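Glycosyl transferase family 9 (Veillonella parvula, PDB 3TOV) probably transfers a sugar, perhaps a heptose, from a nucleotide-activated donor to a glycan acceptor, as GT-B glycosyltransferases of the heptosyltransferase family do. Local coordinates at residues Lys9-Thr14 against Pro37-Thr42; Gly88-Val93 against Ile109-Thr114. All blocks are in the same frame, centred on the assembly; numbering follows the deposited sequence.

Contact 1. Residues Lys9-Thr14 against Pro37-Thr42; sequences KRIVVT and PHSHIT
H40 carries the guanidinium of R10 flat over its imidazole: the group centres are 3.9 Å apart and the planes differ by 17°, with NH2 of R10 lying over the middle of the ring. The two side chains run side by side. H40 sets CG anti to its backbone N (chi1 175°), while the R10 chain bends at chi3 (119°) to lay its end over the ring. With an alanine at R10, that face of the imidazole would probably lose its cover and the H40 ring could turn more easily. On the same side of the sheet T42 meets V12, methyl CG2 to methyl CG2 at 4.0 Å. I11 works on the other face, where its CD1 touches CB of S39 at 3.7 Å and, more loosely, CG1 of I41. Its backbone bonds twice to 37-42: I11 N donates to H40 O (2.7 Å), and I11 O accepts from T42 N (2.8 Å). V13 N then reaches T42 O (2.9 Å), whereas the bond from H40 N to K9 O is weak. Helix 26-35 packs on I41, completing the beta-alpha-beta crossover that opens the Rossmann-like N-terminal domain of a GT-B fold.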
loop_
_atom_site.group_PDB
_atom_site.type_symbol
_atom_site.label_atom_id
_atom_site.label_comp_id
_atom_site.label_asym_id
_atom_site.label_seq_id
_atom_site.Cartn_x
_atom_site.Cartn_y
_atom_site.Cartn_z
ATOM N N LYS A 9 -14.450 5.218 23.958
ATOM C CA LYS A 9 -15.364 5.933 23.070
ATOM C C LYS A 9 -15.700 5.128 21.804
ATOM O O LYS A 9 -14.939 4.257 21.390
ATOM C CB LYS A 9 -14.765 7.296 22.674
ATOM C CG LYS A 9 -14.241 8.148 23.818
ATOM C CD LYS A 9 -15.326 8.415 24.835
ATOM C CE LYS A 9 -15.185 9.798 25.441
ATOM N NZ LYS A 9 -15.200 10.834 24.365
ATOM N N ARG A 10 -16.845 5.424 21.197
ATOM C CA ARG A 10 -17.170 4.879 19.887
ATOM C C ARG A 10 -16.657 5.834 18.838
ATOM O O ARG A 10 -17.028 7.006 18.829
ATOM C CB ARG A 10 -18.674 4.706 19.708
ATOM C CG ARG A 10 -19.270 3.614 20.565
ATOM C CD ARG A 10 -20.689 3.275 20.139
ATOM N NE ARG A 10 -20.788 1.879 19.723
ATOM C CZ ARG A 10 -20.916 1.484 18.462
ATOM N NH1 ARG A 10 -20.977 2.389 17.488
ATOM N NH2 ARG A 10 -20.989 0.186 18.182
ATOM N N ILE A 11 -15.820 5.325 17.942
ATOM C CA ILE A 11 -15.123 6.179 16.994
ATOM C C ILE A 11 -15.288 5.700 15.558
ATOM O O ILE A 11 -15.227 4.504 15.281
ATOM C CB ILE A 11 -13.630 6.225 17.329
ATOM C CG1 ILE A 11 -13.432 6.544 18.808
ATOM C CG2 ILE A 11 -12.925 7.252 16.488
ATOM C CD1 ILE A 11 -12.050 6.222 19.300
ATOM N N VAL A 12 -15.503 6.635 14.642
ATOM C CA VAL A 12 -15.511 6.287 13.228
ATOM C C VAL A 12 -14.337 6.918 12.459
ATOM O O VAL A 12 -14.002 8.090 12.642
ATOM C CB VAL A 12 -16.846 6.651 12.559
ATOM C CG1 VAL A 12 -16.738 6.530 11.050
ATOM C CG2 VAL A 12 -17.926 5.752 13.069
ATOM N N VAL A 13 -13.706 6.123 11.605
ATOM C CA VAL A 13 -12.652 6.631 10.746
ATOM C C VAL A 13 -13.133 6.557 9.306
ATOM O O VAL A 13 -13.611 5.526 8.852
ATOM C CB VAL A 13 -11.349 5.833 10.922
ATOM C CG1 VAL A 13 -10.194 6.458 10.117
ATOM C CG2 VAL A 13 -11.000 5.764 12.392
ATOM N N THR A 14 -13.019 7.667 8.598
ATOM C CA THR A 14 -13.476 7.732 7.234
ATOM C C THR A 14 -12.288 7.939 6.315
ATOM O O THR A 14 -11.632 8.980 6.365
ATOM C CB THR A 14 -14.434 8.890 7.059
ATOM O OG1 THR A 14 -13.731 10.117 7.288
ATOM C CG2 THR A 14 -15.531 8.773 8.065
ATOM N N PRO A 37 -7.508 1.570 23.886
ATOM C CA PRO A 37 -7.587 0.120 24.090
ATOM C C PRO A 37 -9.017 -0.371 24.222
ATOM O O PRO A 37 -9.328 -1.480 23.799
ATOM C CB PRO A 37 -6.850 -0.082 25.414
ATOM C CG PRO A 37 -5.908 1.043 25.479
ATOM C CD PRO A 37 -6.635 2.207 24.883
ATOM N N HIS A 38 -9.877 0.456 24.800
ATOM C CA HIS A 38 -11.229 0.028 25.113
ATOM C C HIS A 38 -12.236 0.602 24.139
ATOM O O HIS A 38 -13.327 0.061 23.971
ATOM C CB HIS A 38 -11.592 0.440 26.534
ATOM C CG HIS A 38 -10.576 0.033 27.554
ATOM N ND1 HIS A 38 -9.871 0.947 28.304
ATOM C CD2 HIS A 38 -10.138 -1.189 27.939
ATOM C CE1 HIS A 38 -9.051 0.307 29.120
ATOM N NE2 HIS A 38 -9.191 -0.991 28.914
ATOM N N SER A 39 -11.865 1.702 23.498
ATOM C CA SER A 39 -12.743 2.360 22.546
ATOM C C SER A 39 -13.295 1.371 21.528
ATOM O O SER A 39 -12.636 0.402 21.166
ATOM C CB SER A 39 -11.988 3.469 21.820
ATOM O OG SER A 39 -11.270 4.268 22.741
ATOM N N HIS A 40 -14.518 1.614 21.082
ATOM C CA HIS A 40 -15.051 0.877 19.954
ATOM C C HIS A 40 -14.746 1.631 18.665
ATOM O O HIS A 40 -15.140 2.791 18.486
ATOM C CB HIS A 40 -16.557 0.656 20.082
ATOM C CG HIS A 40 -17.159 -0.001 18.880
ATOM N ND1 HIS A 40 -17.431 0.688 17.716
ATOM C CD2 HIS A 40 -17.508 -1.289 18.651
ATOM C CE1 HIS A 40 -17.932 -0.148 16.826
ATOM N NE2 HIS A 40 -17.993 -1.351 17.370
ATOM N N ILE A 41 -14.047 0.966 17.759
ATOM C CA ILE A 41 -13.551 1.643 16.577
ATOM C C ILE A 41 -14.150 1.038 15.334
ATOM O O ILE A 41 -14.210 -0.181 15.208
ATOM C CB ILE A 41 -12.023 1.549 16.484
ATOM C CG1 ILE A 41 -11.377 2.289 17.661
ATOM C CG2 ILE A 41 -11.562 2.118 15.168
ATOM C CD1 ILE A 41 -9.891 2.021 17.858
ATOM N N THR A 42 -14.593 1.887 14.413
ATOM C CA THR A 42 -15.124 1.398 13.151
ATOM C C THR A 42 -14.530 2.146 11.950
ATOM O O THR A 42 -14.401 3.374 11.973
ATOM C CB THR A 42 -16.679 1.382 13.140
ATOM O OG1 THR A 42 -17.164 2.052 11.976
ATOM C CG2 THR A 42 -17.246 2.053 14.393
#

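Contact 2. Residues Gly88-Val93 against Ile109-Thr114; sequences GKTDIV and IHAPIT
V93 packs against three residues of 109-114, CG2 on I109 and A111 and CG1 on T114. Its CG2 meets CG2 of I109 at 3.8 Å and CB of A111 at 4.0 Å, while CG1 lies alongside CG2 of T114 at 3.8 Å. In T114, OG1 sits beside the backbone N, anti to the carbonyl carbon (chi1 -54°), which leaves CG2 anti to N and alongside V93. At the same level V93 N donates to I113 O at 2.9 Å. I84 of helix 70-87 packs on T90 and I109, and V12 on V93; V93, I109 and T114 are buried. Toward the start of the strands the contact opens to solvent: exposed P112 lies beside the carbonyls of T90 and D91, and the bond from I113 N to D91 O is weak, its donor uncertainly placed. On the opposite face from V93 and T114, CG1 of I92 runs beside CD1 of the partly exposed I113 at 4.0 Å. The carboxylate of D91 looks elsewhere, OD2 taking the backbone N of R10. Between these segments one sound backbone bond and a weak one are joined by many methyl contacts, so the association here probably rests largely on hydrophobic burial around V93.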
loop_
_atom_site.group_PDB
_atom_site.type_symbol
_atom_site.label_atom_id
_atom_site.label_comp_id
_atom_site.label_asym_id
_atom_site.label_seq_id
_atom_site.Cartn_x
_atom_site.Cartn_y
_atom_site.Cartn_z
ATOM N N GLY A 88 -24.863 2.562 17.099
ATOM C CA GLY A 88 -24.500 3.177 18.366
ATOM C C GLY A 88 -24.215 4.658 18.247
ATOM O O GLY A 88 -23.971 5.162 17.150
ATOM N N LYS A 89 -24.250 5.360 19.380
ATOM C CA LYS A 89 -24.000 6.802 19.389
ATOM C C LYS A 89 -22.512 7.133 19.309
ATOM O O LYS A 89 -21.810 7.225 20.321
ATOM C CB LYS A 89 -24.681 7.508 20.578
ATOM C CG LYS A 89 -24.733 6.727 21.887
ATOM C CD LYS A 89 -25.644 7.442 22.899
ATOM C CE LYS A 89 -25.923 6.618 24.168
ATOM N NZ LYS A 89 -24.732 6.448 25.057
ATOM N N THR A 90 -22.053 7.305 18.077
ATOM C CA THR A 90 -20.672 7.658 17.775
ATOM C C THR A 90 -20.191 8.924 18.497
ATOM O O THR A 90 -20.780 9.989 18.359
ATOM C CB THR A 90 -20.510 7.850 16.257
ATOM O OG1 THR A 90 -20.781 6.609 15.584
ATOM C CG2 THR A 90 -19.112 8.331 15.937
ATOM N N ASP A 91 -19.107 8.799 19.256
ATOM C CA ASP A 91 -18.603 9.900 20.086
ATOM C C ASP A 91 -17.722 10.861 19.290
ATOM O O ASP A 91 -17.933 12.079 19.301
ATOM C CB ASP A 91 -17.806 9.341 21.269
ATOM C CG ASP A 91 -18.633 8.417 22.145
ATOM O OD1 ASP A 91 -19.794 8.777 22.443
ATOM O OD2 ASP A 91 -18.130 7.331 22.525
ATOM N N ILE A 92 -16.738 10.283 18.605
ATOM C CA ILE A 92 -15.773 11.014 17.800
ATOM C C ILE A 92 -15.733 10.498 16.371
ATOM O O ILE A 92 -15.622 9.291 16.138
ATOM C CB ILE A 92 -14.356 10.801 18.345
ATOM C CG1 ILE A 92 -14.240 11.311 19.779
ATOM C CG2 ILE A 92 -13.320 11.459 17.439
ATOM C CD1 ILE A 92 -13.245 10.531 20.595
ATOM N N VAL A 93 -15.800 11.414 15.411
ATOM C CA VAL A 93 -15.483 11.078 14.026
ATOM C C VAL A 93 -14.179 11.746 13.556
ATOM O O VAL A 93 -13.982 12.948 13.722
ATOM C CB VAL A 93 -16.635 11.430 13.074
ATOM C CG1 VAL A 93 -16.094 11.764 11.682
ATOM C CG2 VAL A 93 -17.629 10.282 13.017
ATOM N N ILE A 109 -22.575 11.944 9.329
ATOM C CA ILE A 109 -22.636 11.117 10.527
ATOM C C ILE A 109 -23.094 11.945 11.744
ATOM O O ILE A 109 -23.847 11.469 12.597
ATOM C CB ILE A 109 -21.280 10.453 10.776
ATOM C CG1 ILE A 109 -20.953 9.519 9.603
ATOM C CG2 ILE A 109 -21.278 9.703 12.091
ATOM C CD1 ILE A 109 -19.474 9.213 9.431
ATOM N N HIS A 110 -22.641 13.192 11.808
ATOM C CA HIS A 110 -23.107 14.135 12.820
ATOM C C HIS A 110 -22.771 13.740 14.239
ATOM O O HIS A 110 -23.640 13.746 15.104
ATOM C CB HIS A 110 -24.612 14.339 12.705
ATOM C CG HIS A 110 -24.985 15.611 12.022
ATOM N ND1 HIS A 110 -25.177 15.694 10.658
ATOM C CD2 HIS A 110 -25.174 16.860 12.510
ATOM C CE1 HIS A 110 -25.479 16.941 10.338
ATOM N NE2 HIS A 110 -25.483 17.669 11.442
ATOM N N ALA A 111 -21.510 13.412 14.490
ATOM C CA ALA A 111 -21.098 13.049 15.840
ATOM C C ALA A 111 -20.806 14.293 16.668
ATOM O O ALA A 111 -20.390 15.327 16.131
ATOM C CB ALA A 111 -19.894 12.114 15.816
ATOM N N PRO A 112 -21.021 14.192 17.985
ATOM C CA PRO A 112 -20.759 15.250 18.959
ATOM C C PRO A 112 -19.485 15.997 18.606
ATOM O O PRO A 112 -19.382 17.213 18.781
ATOM C CB PRO A 112 -20.536 14.465 20.245
ATOM C CG PRO A 112 -21.407 13.293 20.102
ATOM C CD PRO A 112 -21.396 12.931 18.642
ATOM N N ILE A 113 -18.503 15.260 18.114
ATOM C CA ILE A 113 -17.261 15.889 17.740
ATOM C C ILE A 113 -16.628 15.252 16.510
ATOM O O ILE A 113 -16.361 14.053 16.479
ATOM C CB ILE A 113 -16.290 15.931 18.932
ATOM C CG1 ILE A 113 -14.859 15.710 18.481
ATOM C CG2 ILE A 113 -16.642 14.869 19.956
ATOM C CD1 ILE A 113 -14.024 15.280 19.616
ATOM N N THR A 114 -16.431 16.082 15.489
ATOM C CA THR A 114 -15.728 15.690 14.275
ATOM C C THR A 114 -14.347 16.325 14.257
ATOM O O THR A 114 -14.174 17.504 14.599
ATOM C CB THR A 114 -16.469 16.132 12.993
ATOM O OG1 THR A 114 -17.822 15.656 13.016
ATOM C CG2 THR A 114 -15.769 15.588 11.769
#

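How the contacts relate
From the N terminus, the chain lays down strand 10-14, runs through helices 19-23 and 26-35, and returns as strand 40-46; contact 1 closes that excursion. Strand 61-65 extends the sheet on that side, and helix 70-87 then carries the chain back across it, so that 92-95 takes its place on the other flank of 10-14. Contact 2 closes the next unit, through helix 100-109. The two contacts follow in series, neither nested nor crossed, with centres about 10 Å apart. They join along the central strand, where V12 N probably bonds to I92 O (3.1 Å). Helix 70-87 touches residues of both.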